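Local coordinates for protein cytochrome P450 RhF (Acinetobacter radioresistens, PDB 6RO8) that probably inserts oxygen into organic substrates as a cytochrome P450 monooxygenase, this chain being the heme domain of a longer protein with a reductase part, at residues F155-V164 against P423-Q431; I303-L311 against R388-S399. All coordinates share one frame; numbering follows the deposited sequence.

How the interactions relate
Interaction 1 sits at the edge of the fold, about 24 Å from the chain centre, and is only partly buried; interaction 2 lies deeper, near the heme, and is mostly buried. The first pairs two short strands, held by backbone hydrogen bonds, by one indole N-H and one aspartate that bond to the main chain, and by a second tryptophan that packs on that aspartate. The second joins two helices through branched and sulfur-bearing side chains and, beside them, one carboxylate-guanidinium grip. Their centres are about 18 Å apart, yet they touch: CD1 of Leu163 packs on CD1 of Leu398 at 3.8 Å. The loop closed by the 155-164 and 423-431 pairing encloses interaction 2.

Interaction 1. Residues F155-V164 against P423-Q431; sequences FIYKGRADLV and PEALWTEWQ
Trp430 lays one face of its indole over the carbonyl oxygen of Gly159, which stands 3.2 Å above the ring plane toward its rim. The ring's edge meets the turn Phe155-Lys158, and its NE1 donates to Ile156 O at 3.1 Å, lying in the carbonyl plane on a lone pair and close to the indole plane. An indole suits this place, because it offers a flat face to Gly159 and one N-H to the Ile156 oxygen. Around it, CD1 of Ile156 packs on the pyrrole side of the indole, near NE1 and CE2, and CD1 of Phe155 meets CH2 at 3.9 Å, both side chains crossing the indole at about a right angle.

Beyond the turn, strands 160-162 and 427-429 run antiparallel. This is the small sheet of the P450 fold that joins the strand after the long helix 134-155 to the C-terminal end of the heme domain; strand 406-407 lies on the other side of 427-429, and OG1 of Thr428 bonds to Lys406 O there. Ala161 N gives a bond of 3.0 Å to Thr428 O, while the return bond from Thr428 N to Ala161 O is weak. On the face carrying Arg160 and Asp162, the six-membered ring of Trp427 takes CB of Asp162 over its centre, a CH-pi contact 3.6 Å from the centroid. With CG anti to the backbone N (chi1 157°), the Asp162 carboxylate reaches past the strand end: OD1 accepts a nearly straight bond (174°) from Leu426 N at 2.9 Å, met from above the carboxylate plane, and also caps the following helix through a weak bond from Val164 N. Leu163, first in the helix, packs CG and its two methyls on CG2 of Thr428, and CG2 of Val164 lies against CB of Leu426.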
# COMPACT_ATOMS: atom_id res chain seq x y z
N PHE A 155 -23.47 -2.16 -13.69
CA PHE A 155 -24.22 -2.09 -12.45
C PHE A 155 -25.03 -0.82 -12.28
O PHE A 155 -25.81 -0.72 -11.33
CB PHE A 155 -23.28 -2.29 -11.24
CG PHE A 155 -22.30 -1.16 -10.99
CD1 PHE A 155 -22.70 0.02 -10.39
CD2 PHE A 155 -20.94 -1.33 -11.26
CE1 PHE A 155 -21.79 1.04 -10.12
CE2 PHE A 155 -20.03 -0.32 -10.98
CZ PHE A 155 -20.45 0.86 -10.41
N ILE A 156 -24.89 0.16 -13.19
CA ILE A 156 -25.57 1.43 -13.02
C ILE A 156 -27.08 1.22 -12.91
O ILE A 156 -27.76 1.99 -12.22
CB ILE A 156 -25.21 2.35 -14.20
CG1 ILE A 156 -25.91 3.71 -14.12
CG2 ILE A 156 -25.59 1.69 -15.51
CD1 ILE A 156 -25.68 4.44 -12.85
N TYR A 157 -27.61 0.16 -13.52
CA TYR A 157 -29.05 -0.07 -13.50
C TYR A 157 -29.55 -0.47 -12.10
O TYR A 157 -30.72 -0.25 -11.79
CB TYR A 157 -29.41 -1.16 -14.51
CG TYR A 157 -29.17 -2.54 -13.96
CD1 TYR A 157 -27.90 -3.09 -13.96
CD2 TYR A 157 -30.21 -3.27 -13.40
CE1 TYR A 157 -27.68 -4.35 -13.45
CE2 TYR A 157 -30.00 -4.52 -12.88
CZ TYR A 157 -28.73 -5.06 -12.90
OH TYR A 157 -28.52 -6.32 -12.37
N LYS A 158 -28.69 -1.05 -11.27
CA LYS A 158 -29.13 -1.49 -9.94
C LYS A 158 -29.42 -0.29 -9.04
O LYS A 158 -28.88 0.81 -9.22
CB LYS A 158 -28.07 -2.37 -9.27
CG LYS A 158 -27.45 -3.43 -10.16
CD LYS A 158 -26.67 -4.44 -9.35
CE LYS A 158 -25.72 -5.26 -10.23
NZ LYS A 158 -24.96 -6.27 -9.44
N GLY A 159 -30.27 -0.51 -8.04
CA GLY A 159 -30.44 0.50 -7.00
C GLY A 159 -29.21 0.69 -6.13
O GLY A 159 -28.88 1.82 -5.75
N ARG A 160 -28.52 -0.40 -5.80
CA ARG A 160 -27.40 -0.40 -4.89
C ARG A 160 -26.32 -1.30 -5.45
O ARG A 160 -26.55 -2.05 -6.41
CB ARG A 160 -27.80 -0.88 -3.48
CG ARG A 160 -28.83 -0.03 -2.78
CD ARG A 160 -28.77 -0.22 -1.27
NE ARG A 160 -29.91 -1.00 -0.78
CZ ARG A 160 -29.94 -2.33 -0.76
NH1 ARG A 160 -28.89 -3.02 -1.19
NH2 ARG A 160 -31.02 -2.96 -0.31
N ALA A 161 -25.15 -1.25 -4.83
CA ALA A 161 -24.03 -2.10 -5.21
C ALA A 161 -22.96 -1.96 -4.14
O ALA A 161 -22.96 -1.01 -3.36
CB ALA A 161 -23.46 -1.74 -6.59
N ASP A 162 -22.06 -2.94 -4.09
CA ASP A 162 -20.86 -2.85 -3.27
C ASP A 162 -19.74 -2.57 -4.27
O ASP A 162 -19.31 -3.46 -5.01
CB ASP A 162 -20.66 -4.13 -2.46
CG ASP A 162 -19.22 -4.37 -2.04
OD1 ASP A 162 -18.43 -3.40 -1.88
OD2 ASP A 162 -18.87 -5.55 -1.89
N LEU A 163 -19.32 -1.30 -4.32
CA LEU A 163 -18.35 -0.89 -5.33
C LEU A 163 -17.09 -1.74 -5.28
O LEU A 163 -16.44 -1.95 -6.31
CB LEU A 163 -17.98 0.58 -5.17
CG LEU A 163 -19.16 1.54 -5.30
CD1 LEU A 163 -18.73 3.01 -5.26
CD2 LEU A 163 -20.00 1.25 -6.55
N VAL A 164 -16.72 -2.24 -4.09
CA VAL A 164 -15.54 -3.09 -3.99
C VAL A 164 -15.68 -4.28 -4.92
O VAL A 164 -14.84 -4.53 -5.79
CB VAL A 164 -15.30 -3.54 -2.53
CG1 VAL A 164 -14.19 -4.58 -2.49
CG2 VAL A 164 -14.95 -2.35 -1.64
N PRO A 423 -11.60 -0.49 3.44
CA PRO A 423 -12.78 -1.26 3.85
C PRO A 423 -13.00 -2.44 2.92
O PRO A 423 -12.77 -2.35 1.71
CB PRO A 423 -13.92 -0.24 3.75
CG PRO A 423 -13.46 0.68 2.61
CD PRO A 423 -11.94 0.71 2.66
N GLU A 424 -13.46 -3.56 3.49
CA GLU A 424 -13.67 -4.76 2.67
C GLU A 424 -14.87 -4.60 1.73
O GLU A 424 -14.86 -5.12 0.61
CB GLU A 424 -13.86 -5.98 3.58
CG GLU A 424 -12.86 -6.00 4.68
CD GLU A 424 -12.50 -7.39 5.12
OE1 GLU A 424 -12.87 -7.75 6.26
OE2 GLU A 424 -11.85 -8.10 4.33
N ALA A 425 -15.90 -3.89 2.17
CA ALA A 425 -17.04 -3.57 1.34
C ALA A 425 -17.25 -2.06 1.32
O ALA A 425 -16.82 -1.34 2.24
CB ALA A 425 -18.30 -4.28 1.84
N LEU A 426 -17.91 -1.58 0.26
CA LEU A 426 -18.29 -0.17 0.13
C LEU A 426 -19.72 -0.14 -0.43
O LEU A 426 -19.94 0.02 -1.63
CB LEU A 426 -17.31 0.60 -0.76
CG LEU A 426 -17.36 2.13 -0.60
CD1 LEU A 426 -16.92 2.57 0.79
CD2 LEU A 426 -16.55 2.85 -1.68
N TRP A 427 -20.71 -0.29 0.45
CA TRP A 427 -22.10 -0.36 0.02
C TRP A 427 -22.68 1.03 -0.21
O TRP A 427 -22.46 1.96 0.57
CB TRP A 427 -22.93 -1.14 1.05
CG TRP A 427 -22.87 -2.61 0.78
CD1 TRP A 427 -22.16 -3.54 1.47
CD2 TRP A 427 -23.51 -3.31 -0.30
NE1 TRP A 427 -22.33 -4.78 0.89
CE2 TRP A 427 -23.16 -4.66 -0.19
CE3 TRP A 427 -24.36 -2.91 -1.34
CZ2 TRP A 427 -23.61 -5.62 -1.08
CZ3 TRP A 427 -24.80 -3.87 -2.23
CH2 TRP A 427 -24.43 -5.21 -2.09
N THR A 428 -23.44 1.16 -1.29
CA THR A 428 -23.66 2.46 -1.90
C THR A 428 -24.92 2.40 -2.75
O THR A 428 -25.25 1.35 -3.32
CB THR A 428 -22.43 2.84 -2.72
OG1 THR A 428 -22.67 4.05 -3.44
CG2 THR A 428 -22.11 1.77 -3.68
N GLU A 429 -25.64 3.52 -2.82
CA GLU A 429 -26.98 3.52 -3.41
C GLU A 429 -27.25 4.82 -4.17
O GLU A 429 -26.57 5.83 -3.97
CB GLU A 429 -28.06 3.35 -2.35
CG GLU A 429 -27.97 4.35 -1.21
CD GLU A 429 -29.01 4.09 -0.14
OE1 GLU A 429 -29.71 3.06 -0.24
OE2 GLU A 429 -29.13 4.91 0.80
N TRP A 430 -28.27 4.79 -5.02
CA TRP A 430 -28.65 5.93 -5.86
C TRP A 430 -30.02 5.69 -6.50
O TRP A 430 -30.74 4.76 -6.13
CB TRP A 430 -27.59 6.20 -6.93
CG TRP A 430 -27.42 5.10 -7.98
CD1 TRP A 430 -27.82 5.16 -9.29
CD2 TRP A 430 -26.76 3.83 -7.82
NE1 TRP A 430 -27.46 4.00 -9.94
CE2 TRP A 430 -26.82 3.17 -9.07
CE3 TRP A 430 -26.14 3.18 -6.75
CZ2 TRP A 430 -26.26 1.90 -9.27
CZ3 TRP A 430 -25.60 1.92 -6.95
CH2 TRP A 430 -25.67 1.29 -8.19
N GLN A 431 -30.36 6.52 -7.49
CA GLN A 431 -31.61 6.42 -8.25
C GLN A 431 -31.75 5.09 -8.99
O GLN A 431 -31.50 5.00 -10.20
CB GLN A 431 -31.70 7.55 -9.27
CG GLN A 431 -33.01 7.55 -10.08
CD GLN A 431 -32.80 7.81 -11.57
OE1 GLN A 431 -32.92 8.95 -12.04
NE2 GLN A 431 -32.46 6.76 -12.31

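Interaction 2. Residues I303-L311 against R388-S399; sequences IPGAVEECL and RMEMCIFIEELS
Helix 303-314, the K helix of the P450 fold, crosses helix 384-401, the L helix that follows the heme-ligating Cys381, at 117° between the short segments, with their axes 9.4 Å apart. Ile303 is a knob in a hole made by Cys392, Ile395, Glu396 and Ser399. Its CD1 reaches over the L-helix backbone to CA of Glu396 at 3.6 Å, while CG2 covers CB of Cys392.

One turn on, Val307 divides its branches: CG2 meets CD1 of Ile395 at 3.7 Å and also SG of Cys392, and CG1 leans on the CE methyl of Met391. A beta-branched side chain suits this place because its two methyls can meet different neighbours at once, and the flexible thioether of Met391, bent at its last torsion, turns its sulfur and methyl toward CD2 of Leu311. The Leu311 side chain also comes within about 4 Å of the heme (nearest atoms).

A salt bridge lies beside this packing. Arg388 grips Glu308 side-on: NH2 gives OE1 a bond of 2.8 Å in the guanidinium plane, and NE gives OE2 one of 2.9 Å. A bend at chi2 (58°) brings the Glu308 carboxylate to Arg388, and the carboxylate and guanidinium planes are 51° apart. OE1 takes a second bond from His371 NE2, and Arg388 NH1 bonds Asn385 OD1, so each group has a second partner, which helps fix its position.

Glu309, next to Glu308, takes no part in the contact with helix L and forms salt bridges with Arg312 and Arg365, the Glu-X-X-Arg motif and its partner arginine characteristic of the P450 K helix.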
# COMPACT_ATOMS: atom_id res chain seq x y z
N ILE A 303 -10.92 17.03 -8.80
CA ILE A 303 -10.74 15.63 -8.40
C ILE A 303 -9.29 15.29 -8.08
O ILE A 303 -9.04 14.69 -7.02
CB ILE A 303 -11.36 14.70 -9.47
CG1 ILE A 303 -12.88 14.86 -9.40
CG2 ILE A 303 -10.91 13.25 -9.23
CD1 ILE A 303 -13.67 14.03 -10.41
N PRO A 304 -8.29 15.64 -8.90
CA PRO A 304 -6.90 15.30 -8.53
C PRO A 304 -6.49 15.83 -7.17
O PRO A 304 -5.97 15.07 -6.35
CB PRO A 304 -6.06 15.91 -9.66
CG PRO A 304 -7.01 15.98 -10.83
CD PRO A 304 -8.36 16.28 -10.24
N GLY A 305 -6.73 17.13 -6.90
CA GLY A 305 -6.42 17.68 -5.59
C GLY A 305 -7.20 17.03 -4.48
O GLY A 305 -6.70 16.88 -3.36
N ALA A 306 -8.44 16.61 -4.78
CA ALA A 306 -9.21 15.82 -3.83
C ALA A 306 -8.59 14.44 -3.60
O ALA A 306 -8.54 13.96 -2.46
CB ALA A 306 -10.64 15.67 -4.34
N VAL A 307 -8.12 13.78 -4.66
CA VAL A 307 -7.48 12.48 -4.51
C VAL A 307 -6.25 12.62 -3.61
O VAL A 307 -6.03 11.80 -2.71
CB VAL A 307 -7.13 11.88 -5.88
CG1 VAL A 307 -6.08 10.79 -5.77
CG2 VAL A 307 -8.37 11.34 -6.52
N GLU A 308 -5.47 13.67 -3.82
CA GLU A 308 -4.30 13.89 -2.99
C GLU A 308 -4.68 14.09 -1.52
O GLU A 308 -4.02 13.57 -0.62
CB GLU A 308 -3.51 15.08 -3.52
CG GLU A 308 -2.00 14.94 -3.40
CD GLU A 308 -1.44 13.72 -4.11
OE1 GLU A 308 -0.44 13.17 -3.61
OE2 GLU A 308 -1.96 13.32 -5.17
N GLU A 309 -5.77 14.83 -1.25
CA GLU A 309 -6.17 15.02 0.14
C GLU A 309 -6.71 13.73 0.75
O GLU A 309 -6.59 13.53 1.97
CB GLU A 309 -7.20 16.15 0.22
CG GLU A 309 -7.90 16.29 1.57
CD GLU A 309 -7.00 16.86 2.64
OE1 GLU A 309 -5.79 17.00 2.36
OE2 GLU A 309 -7.49 17.18 3.75
N CYS A 310 -7.30 12.85 -0.06
CA CYS A 310 -7.69 11.52 0.41
C CYS A 310 -6.49 10.65 0.75
O CYS A 310 -6.50 9.95 1.77
CB CYS A 310 -8.59 10.83 -0.63
SG CYS A 310 -10.25 11.49 -0.76
N LEU A 311 -5.48 10.67 -0.12
CA LEU A 311 -4.24 9.96 0.13
C LEU A 311 -3.56 10.43 1.42
O LEU A 311 -2.97 9.62 2.17
CB LEU A 311 -3.31 10.14 -1.06
CG LEU A 311 -3.71 9.38 -2.33
CD1 LEU A 311 -2.76 9.71 -3.50
CD2 LEU A 311 -3.74 7.86 -2.05
N ARG A 388 -2.70 7.35 -8.65
CA ARG A 388 -3.47 8.59 -8.70
C ARG A 388 -4.42 8.56 -9.88
O ARG A 388 -5.59 8.94 -9.78
CB ARG A 388 -2.54 9.79 -8.84
CG ARG A 388 -1.78 10.18 -7.60
CD ARG A 388 -0.63 11.11 -7.96
NE ARG A 388 -0.09 11.73 -6.75
CZ ARG A 388 1.18 12.06 -6.60
NH1 ARG A 388 2.03 11.83 -7.59
NH2 ARG A 388 1.60 12.61 -5.47
N MET A 389 -3.89 8.14 -11.03
CA MET A 389 -4.69 8.07 -12.25
C MET A 389 -5.90 7.17 -12.05
O MET A 389 -7.01 7.54 -12.44
CB MET A 389 -3.80 7.56 -13.37
CG MET A 389 -4.50 7.21 -14.62
SD MET A 389 -4.34 5.43 -14.81
CE MET A 389 -2.64 5.25 -15.33
N GLU A 390 -5.74 6.00 -11.42
CA GLU A 390 -6.89 5.11 -11.29
C GLU A 390 -7.92 5.69 -10.33
O GLU A 390 -9.12 5.58 -10.57
CB GLU A 390 -6.45 3.72 -10.84
CG GLU A 390 -5.54 3.03 -11.83
CD GLU A 390 -5.18 1.63 -11.41
OE1 GLU A 390 -6.10 0.82 -11.18
OE2 GLU A 390 -3.97 1.35 -11.30
N MET A 391 -7.46 6.39 -9.28
CA MET A 391 -8.40 6.98 -8.34
C MET A 391 -9.22 8.11 -8.98
O MET A 391 -10.44 8.19 -8.80
CB MET A 391 -7.62 7.47 -7.12
CG MET A 391 -7.06 6.31 -6.26
SD MET A 391 -5.96 7.00 -5.01
CE MET A 391 -7.12 7.72 -3.83
N CYS A 392 -8.58 8.98 -9.77
CA CYS A 392 -9.35 10.03 -10.46
C CYS A 392 -10.41 9.46 -11.39
O CYS A 392 -11.58 9.88 -11.31
CB CYS A 392 -8.40 10.97 -11.21
SG CYS A 392 -7.15 11.69 -10.11
N ILE A 393 -10.05 8.51 -12.25
CA ILE A 393 -11.02 7.97 -13.19
C ILE A 393 -12.20 7.34 -12.45
O ILE A 393 -13.37 7.58 -12.81
CB ILE A 393 -10.36 6.97 -14.15
CG1 ILE A 393 -9.46 7.70 -15.16
CG2 ILE A 393 -11.41 6.17 -14.92
CD1 ILE A 393 -8.21 6.91 -15.55
N PHE A 394 -11.93 6.57 -11.40
CA PHE A 394 -13.03 6.03 -10.59
C PHE A 394 -13.97 7.14 -10.17
O PHE A 394 -15.18 7.10 -10.46
CB PHE A 394 -12.52 5.31 -9.35
CG PHE A 394 -11.98 3.94 -9.62
CD1 PHE A 394 -12.68 3.06 -10.43
CD2 PHE A 394 -10.78 3.54 -9.06
CE1 PHE A 394 -12.17 1.79 -10.66
CE2 PHE A 394 -10.27 2.29 -9.29
CZ PHE A 394 -10.96 1.41 -10.09
N ILE A 395 -13.43 8.17 -9.52
CA ILE A 395 -14.26 9.22 -8.96
C ILE A 395 -14.92 10.06 -10.05
O ILE A 395 -16.10 10.44 -9.94
CB ILE A 395 -13.42 10.08 -8.01
CG1 ILE A 395 -12.90 9.23 -6.85
CG2 ILE A 395 -14.23 11.27 -7.51
CD1 ILE A 395 -11.75 9.86 -6.11
N GLU A 396 -14.18 10.37 -11.13
CA GLU A 396 -14.77 11.11 -12.23
C GLU A 396 -15.96 10.36 -12.80
O GLU A 396 -17.06 10.91 -12.92
CB GLU A 396 -13.73 11.38 -13.33
CG GLU A 396 -14.11 12.52 -14.30
CD GLU A 396 -15.04 12.06 -15.42
OE1 GLU A 396 -15.10 10.82 -15.61
OE2 GLU A 396 -15.72 12.90 -16.10
N GLU A 397 -15.77 9.07 -13.12
CA GLU A 397 -16.84 8.29 -13.72
C GLU A 397 -18.06 8.26 -12.81
O GLU A 397 -19.18 8.55 -13.24
CB GLU A 397 -16.36 6.86 -14.03
CG GLU A 397 -17.33 6.01 -14.90
CD GLU A 397 -17.34 6.45 -16.37
OE1 GLU A 397 -18.24 6.02 -17.14
OE2 GLU A 397 -16.43 7.24 -16.77
N LEU A 398 -17.84 7.96 -11.53
CA LEU A 398 -18.94 7.82 -10.58
C LEU A 398 -19.65 9.15 -10.34
O LEU A 398 -20.88 9.20 -10.33
CB LEU A 398 -18.42 7.26 -9.26
CG LEU A 398 -18.16 5.76 -9.26
CD1 LEU A 398 -17.39 5.33 -8.01
CD2 LEU A 398 -19.47 5.01 -9.38
N SER A 399 -18.90 10.23 -10.11
CA SER A 399 -19.53 11.51 -9.84
C SER A 399 -20.17 12.10 -11.08
O SER A 399 -21.10 12.91 -10.96
CB SER A 399 -18.51 12.48 -9.26
OG SER A 399 -17.50 12.76 -10.22